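Local coordinates for stromal cell-derived factor 2-like protein (Arabidopsis thaliana, PDB 3MAL) that takes part in protein quality control and the unfolded protein response of the endoplasmic reticulum, in a complex with ERDJ3B and BIP1, at residues R143-H148 with S152-S157; S37-Y42 with G47-T52. All blocks are in the same frame, centred on the assembly; numbering follows the deposited sequence.

Interaction 1 of 2, residues R143-H148 with S152-S157; sequences RVRLQH and SGYLHS
The short loop that leads from a barrel strand of the beta-trefoil into the next strand brings Q147 and H148 against S152, G153 and Y154. H148 N gives G153 O a hydrogen bond of 2.7 Å. L155 N donates an almost straight hydrogen bond to L146 O, at 2.9 Å. Closer to the loop, the bond from S152 N to H148 O is weak.

The strands part after the single bridge between Q147 and Y154. Their axes lie at 117°, as strand 143-148 stays in the barrel and strand 154-161 goes to the other sheet of the trefoil, within MIR 3. Where they diverge, water 1 joins L146 N to L155 O.

The Q147 side chain is fully extended, with CG anti to the backbone N (chi1 -172°). It runs over the Y154 ring, and its amide stacks on the ring with the planes 11° apart. Q147 CG makes an off-centre CH-pi contact, 4.2 Å from the centroid of the Y154 ring. Q147 NE2 then donates a hydrogen bond to S152 O, at 3.1 Å, which helps hold the amide in this rotation. On the buried side, L146 CD1 lies 4.0 Å from L155 CD2, and L26 of strand 23-28 touches both leucines.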
loop_
_atom_site.group_PDB
_atom_site.type_symbol
_atom_site.label_atom_id
_atom_site.label_comp_id
_atom_site.label_asym_id
_atom_site.label_seq_id
_atom_site.Cartn_x
_atom_site.Cartn_y
_atom_site.Cartn_z
ATOM N N ARG A 143 12.360 -5.640 -4.974
ATOM C CA ARG A 143 11.915 -5.870 -3.612
ATOM C C ARG A 143 11.952 -4.554 -2.849
ATOM O O ARG A 143 12.970 -3.841 -2.867
ATOM C CB ARG A 143 12.819 -6.919 -2.968
ATOM C CG ARG A 143 12.744 -8.286 -3.673
ATOM C CD ARG A 143 13.907 -9.201 -3.292
ATOM N NE ARG A 143 13.515 -10.076 -2.192
ATOM C CZ ARG A 143 13.915 -9.949 -0.931
ATOM N NH1 ARG A 143 14.757 -8.977 -0.585
ATOM N NH2 ARG A 143 13.475 -10.809 -0.016
ATOM N N VAL A 144 10.827 -4.208 -2.218
ATOM C CA VAL A 144 10.706 -2.929 -1.496
ATOM C C VAL A 144 9.951 -3.157 -0.190
ATOM O O VAL A 144 9.290 -4.188 0.002
ATOM C CB VAL A 144 9.944 -1.818 -2.335
ATOM C CG1 VAL A 144 10.630 -1.574 -3.684
ATOM C CG2 VAL A 144 8.450 -2.187 -2.547
ATOM N N ARG A 145 10.051 -2.182 0.703
ATOM C CA ARG A 145 9.185 -2.125 1.886
ATOM C C ARG A 145 8.524 -0.768 1.820
ATOM O O ARG A 145 9.054 0.144 1.177
ATOM C CB ARG A 145 10.002 -2.252 3.180
ATOM C CG ARG A 145 10.723 -3.591 3.329
ATOM C CD ARG A 145 11.348 -3.787 4.735
ATOM N NE ARG A 145 12.540 -4.642 4.639
ATOM C CZ ARG A 145 12.560 -5.959 4.807
ATOM N NH1 ARG A 145 11.470 -6.627 5.110
ATOM N NH2 ARG A 145 13.695 -6.602 4.695
ATOM N N LEU A 146 7.369 -0.635 2.466
ATOM C CA LEU A 146 6.728 0.672 2.658
ATOM C C LEU A 146 6.548 0.898 4.157
ATOM O O LEU A 146 5.845 0.144 4.845
ATOM C CB LEU A 146 5.381 0.706 1.946
ATOM C CG LEU A 146 5.420 0.676 0.415
ATOM C CD1 LEU A 146 4.062 0.307 -0.101
ATOM C CD2 LEU A 146 5.872 2.023 -0.131
ATOM N N GLN A 147 7.194 1.939 4.658
ATOM C CA GLN A 147 7.157 2.242 6.088
ATOM C C GLN A 147 6.256 3.438 6.383
ATOM O O GLN A 147 6.465 4.535 5.874
ATOM C CB GLN A 147 8.565 2.455 6.649
ATOM C CG GLN A 147 8.566 2.573 8.181
ATOM C CD GLN A 147 9.932 2.815 8.779
ATOM O OE1 GLN A 147 10.818 3.383 8.133
ATOM N NE2 GLN A 147 10.116 2.376 10.031
ATOM N N HIS A 148 5.240 3.209 7.203
ATOM C CA HIS A 148 4.306 4.259 7.534
ATOM C C HIS A 148 5.070 5.340 8.311
ATOM O O HIS A 148 5.690 5.039 9.328
ATOM C CB HIS A 148 3.146 3.674 8.344
ATOM C CG HIS A 148 2.025 4.645 8.611
ATOM N ND1 HIS A 148 1.738 5.125 9.873
ATOM C CD2 HIS A 148 1.111 5.203 7.782
ATOM C CE1 HIS A 148 0.700 5.944 9.809
ATOM N NE2 HIS A 148 0.298 6.005 8.553
ATOM N N SER A 152 5.813 4.445 12.073
ATOM C CA SER A 152 6.971 3.602 11.754
ATOM C C SER A 152 6.649 2.116 11.462
ATOM O O SER A 152 7.564 1.302 11.379
ATOM C CB SER A 152 8.061 3.711 12.842
ATOM O OG SER A 152 8.508 5.032 12.965
ATOM N N GLY A 153 5.373 1.771 11.270
ATOM C CA GLY A 153 4.981 0.410 10.884
ATOM C C GLY A 153 5.322 0.061 9.429
ATOM O O GLY A 153 5.079 0.872 8.528
ATOM N N TYR A 154 5.915 -1.109 9.185
ATOM C CA TYR A 154 6.092 -1.595 7.813
ATOM C C TYR A 154 4.787 -2.246 7.393
ATOM O O TYR A 154 4.208 -3.023 8.162
ATOM C CB TYR A 154 7.232 -2.627 7.716
ATOM C CG TYR A 154 8.554 -2.044 8.093
ATOM C CD1 TYR A 154 9.227 -1.195 7.208
ATOM C CD2 TYR A 154 9.113 -2.282 9.351
ATOM C CE1 TYR A 154 10.448 -0.637 7.536
ATOM C CE2 TYR A 154 10.353 -1.723 9.692
ATOM C CZ TYR A 154 11.005 -0.888 8.768
ATOM O OH TYR A 154 12.220 -0.294 9.057
ATOM N N LEU A 155 4.318 -1.905 6.192
ATOM C CA LEU A 155 3.190 -2.593 5.579
ATOM C C LEU A 155 3.492 -4.101 5.564
ATOM O O LEU A 155 4.541 -4.540 5.057
ATOM C CB LEU A 155 2.979 -2.077 4.136
ATOM C CG LEU A 155 1.762 -2.664 3.416
ATOM C CD1 LEU A 155 0.474 -2.088 4.031
ATOM C CD2 LEU A 155 1.850 -2.338 1.919
ATOM N N HIS A 156 2.551 -4.891 6.067
ATOM C CA HIS A 156 2.820 -6.283 6.404
ATOM C C HIS A 156 1.625 -7.144 6.018
ATOM O O HIS A 156 0.493 -6.692 6.113
ATOM C CB HIS A 156 3.028 -6.379 7.927
ATOM C CG HIS A 156 3.677 -7.648 8.372
ATOM N ND1 HIS A 156 2.952 -8.767 8.731
ATOM C CD2 HIS A 156 4.978 -7.968 8.544
ATOM C CE1 HIS A 156 3.782 -9.728 9.092
ATOM N NE2 HIS A 156 5.015 -9.264 9.000
ATOM N N SER A 157 1.883 -8.367 5.541
ATOM C CA SER A 157 0.845 -9.378 5.471
ATOM C C SER A 157 1.393 -10.751 5.876
ATOM O O SER A 157 2.573 -10.899 6.242
ATOM C CB SER A 157 0.188 -9.424 4.077
ATOM O OG SER A 157 -1.121 -9.985 4.157
HETATM O O HOH W 1 6.828 -2.983 3.993
#

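Interaction 2 of 2, residues S37-Y42 with G47-T52; sequences SHDVPY and GQQSVT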
loop_
_atom_site.group_PDB
_atom_site.type_symbol
_atom_site.label_atom_id
_atom_site.label_comp_id
_atom_site.label_asym_id
_atom_site.label_seq_id
_atom_site.Cartn_x
_atom_site.Cartn_y
_atom_site.Cartn_z
ATOM N N SER A 37 -8.506 -3.290 -1.671
ATOM C CA SER A 37 -9.531 -2.616 -0.859
ATOM C C SER A 37 -10.885 -2.753 -1.519
ATOM O O SER A 37 -11.012 -3.374 -2.578
ATOM C CB SER A 37 -9.163 -1.144 -0.541
ATOM O OG SER A 37 -9.917 -0.644 0.566
ATOM N N HIS A 38 -11.899 -2.174 -0.897
ATOM C CA HIS A 38 -13.270 -2.387 -1.324
ATOM C C HIS A 38 -14.145 -1.511 -0.443
ATOM O O HIS A 38 -13.662 -0.967 0.537
ATOM C CB HIS A 38 -13.670 -3.870 -1.219
ATOM C CG HIS A 38 -13.188 -4.585 0.023
ATOM N ND1 HIS A 38 -13.128 -5.962 0.101
ATOM C CD2 HIS A 38 -12.753 -4.126 1.219
ATOM C CE1 HIS A 38 -12.700 -6.316 1.301
ATOM N NE2 HIS A 38 -12.473 -5.222 2.001
ATOM N N ASP A 39 -15.433 -1.431 -0.770
ATOM C CA ASP A 39 -16.359 -0.515 -0.117
ATOM C C ASP A 39 -16.987 -1.083 1.181
ATOM O O ASP A 39 -18.210 -1.113 1.315
ATOM C CB ASP A 39 -17.462 -0.109 -1.129
ATOM C CG ASP A 39 -18.347 1.004 -0.621
ATOM O OD1 ASP A 39 -17.967 1.680 0.362
ATOM O OD2 ASP A 39 -19.452 1.215 -1.203
ATOM N N VAL A 40 -16.162 -1.517 2.142
ATOM C CA VAL A 40 -16.662 -2.097 3.415
ATOM C C VAL A 40 -15.692 -1.805 4.549
ATOM O O VAL A 40 -14.492 -1.965 4.396
ATOM C CB VAL A 40 -16.970 -3.641 3.293
ATOM C CG1 VAL A 40 -15.779 -4.439 2.912
ATOM C CG2 VAL A 40 -17.574 -4.258 4.524
ATOM N N PRO A 41 -16.199 -1.327 5.684
ATOM C CA PRO A 41 -15.334 -0.955 6.806
ATOM C C PRO A 41 -14.951 -2.082 7.730
ATOM O O PRO A 41 -15.570 -3.123 7.737
ATOM C CB PRO A 41 -16.202 -0.015 7.619
ATOM C CG PRO A 41 -17.619 -0.432 7.330
ATOM C CD PRO A 41 -17.618 -1.028 5.935
ATOM N N TYR A 42 -13.924 -1.858 8.534
ATOM C CA TYR A 42 -13.650 -2.712 9.653
ATOM C C TYR A 42 -14.776 -2.513 10.661
ATOM O O TYR A 42 -15.334 -1.409 10.778
ATOM C CB TYR A 42 -12.340 -2.290 10.332
ATOM C CG TYR A 42 -11.099 -2.591 9.546
ATOM C CD1 TYR A 42 -10.727 -3.904 9.283
ATOM C CD2 TYR A 42 -10.263 -1.566 9.112
ATOM C CE1 TYR A 42 -9.561 -4.196 8.574
ATOM C CE2 TYR A 42 -9.077 -1.850 8.406
ATOM C CZ TYR A 42 -8.738 -3.170 8.143
ATOM O OH TYR A 42 -7.582 -3.458 7.435
ATOM N N GLY A 47 -12.842 1.662 12.517
ATOM C CA GLY A 47 -14.077 1.604 11.727
ATOM C C GLY A 47 -13.933 2.188 10.316
ATOM O O GLY A 47 -14.939 2.420 9.628
ATOM N N GLN A 48 -12.701 2.450 9.869
ATOM C CA GLN A 48 -12.498 2.961 8.499
ATOM C C GLN A 48 -12.592 1.816 7.459
ATOM O O GLN A 48 -12.702 0.651 7.829
ATOM C CB GLN A 48 -11.173 3.736 8.379
ATOM C CG GLN A 48 -11.165 5.062 9.181
ATOM C CD GLN A 48 -9.780 5.645 9.364
ATOM O OE1 GLN A 48 -8.830 5.241 8.693
ATOM N NE2 GLN A 48 -9.656 6.594 10.277
ATOM N N GLN A 49 -12.549 2.164 6.171
ATOM C CA GLN A 49 -12.588 1.178 5.073
ATOM C C GLN A 49 -11.440 0.195 5.214
ATOM O O GLN A 49 -10.276 0.601 5.427
ATOM C CB GLN A 49 -12.491 1.896 3.727
ATOM C CG GLN A 49 -12.630 0.984 2.477
ATOM C CD GLN A 49 -12.612 1.786 1.181
ATOM O OE1 GLN A 49 -11.647 1.719 0.404
ATOM N NE2 GLN A 49 -13.670 2.566 0.950
ATOM N N SER A 50 -11.748 -1.094 5.068
ATOM C CA SER A 50 -10.775 -2.153 5.285
ATOM C C SER A 50 -9.883 -2.403 4.067
ATOM O O SER A 50 -10.204 -2.027 2.931
ATOM C CB SER A 50 -11.484 -3.444 5.693
ATOM O OG SER A 50 -12.316 -3.897 4.632
ATOM N N VAL A 51 -8.721 -2.973 4.351
ATOM C CA VAL A 51 -7.688 -3.282 3.356
ATOM C C VAL A 51 -7.292 -4.748 3.636
ATOM O O VAL A 51 -7.196 -5.149 4.791
ATOM C CB VAL A 51 -6.473 -2.316 3.513
ATOM C CG1 VAL A 51 -5.249 -2.828 2.723
ATOM C CG2 VAL A 51 -6.847 -0.902 3.084
ATOM N N THR A 52 -7.088 -5.539 2.583
ATOM C CA THR A 52 -6.758 -6.961 2.707
ATOM C C THR A 52 -5.741 -7.392 1.667
ATOM O O THR A 52 -5.380 -6.615 0.760
ATOM C CB THR A 52 -8.007 -7.879 2.509
ATOM O OG1 THR A 52 -8.417 -7.851 1.132
ATOM C CG2 THR A 52 -9.166 -7.468 3.419
HETATM O O HOH W 2 -15.959 2.326 2.636
#
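This is a polar, partly buried contact in which a chain corner folds over the start of strand 49-54, within the first MIR repeat. S50 sits at its centre, between H38, V40 and Y42. V40 O accepts two hydrogen bonds from S50. S50 N donates to V40 O at 3.0 Å, nearly straight. S50 OG donates to V40 O at 2.9 Å, from above the carbonyl plane. S50 OG in turn accepts from H38 NE2 at 2.9 Å. It lies near the plane of the imidazole, at the ring edge, though the bond is bent to 137°. The chi1 of S50 (64°) sets OG between its backbone N and carbonyl carbon, where it faces both partners.

The corner is an inverse gamma turn centred on D39. It separates the end of strand 34-38 from the short strand 40-41, so two pieces of chain meet one partner strand of the trefoil. P41 and Q49 form an antiparallel non-hydrogen-bonded pair. Next to it, Y42 N bonds to Q48 O at 2.9 Å.

The Y42 ring lies flat against S50. S50 CB stands over the centre of the Y42 ring, 3.6 Å from its centroid and 12° off the normal, a CH-pi contact. The phenol OH takes a weak bond from V51 N and also bonds to V112 O on strand 110-115.

On the other flank, S37 OG is close to both S50 O (2.8 Å) and Q49 OE1 (2.9 Å). Q49 OE1 is also bonded to T93 OG1. Q49 NE2 reaches D39 OD1 through water 2, which ties the gamma turn to the strand.

Overall arrangement
Interaction 2 comes first in the chain, within MIR 1, and interaction 1 follows in MIR 3. Their centres are about 19 Å apart. Their nearest atoms are about 6 Å apart, and they do not touch. Interaction 1 is the more central, its centre about 8 Å from the centre of the chain against about 13 Å for interaction 2. Both reach the same antiparallel sheet, through strands 154-161 and 49-54. Strand 170-175 pairs with each of these strands and so links the two sites. Only interaction 1 also includes a barrel strand. No ligand marks either site, and sugar binding by this MIR protein remains putative.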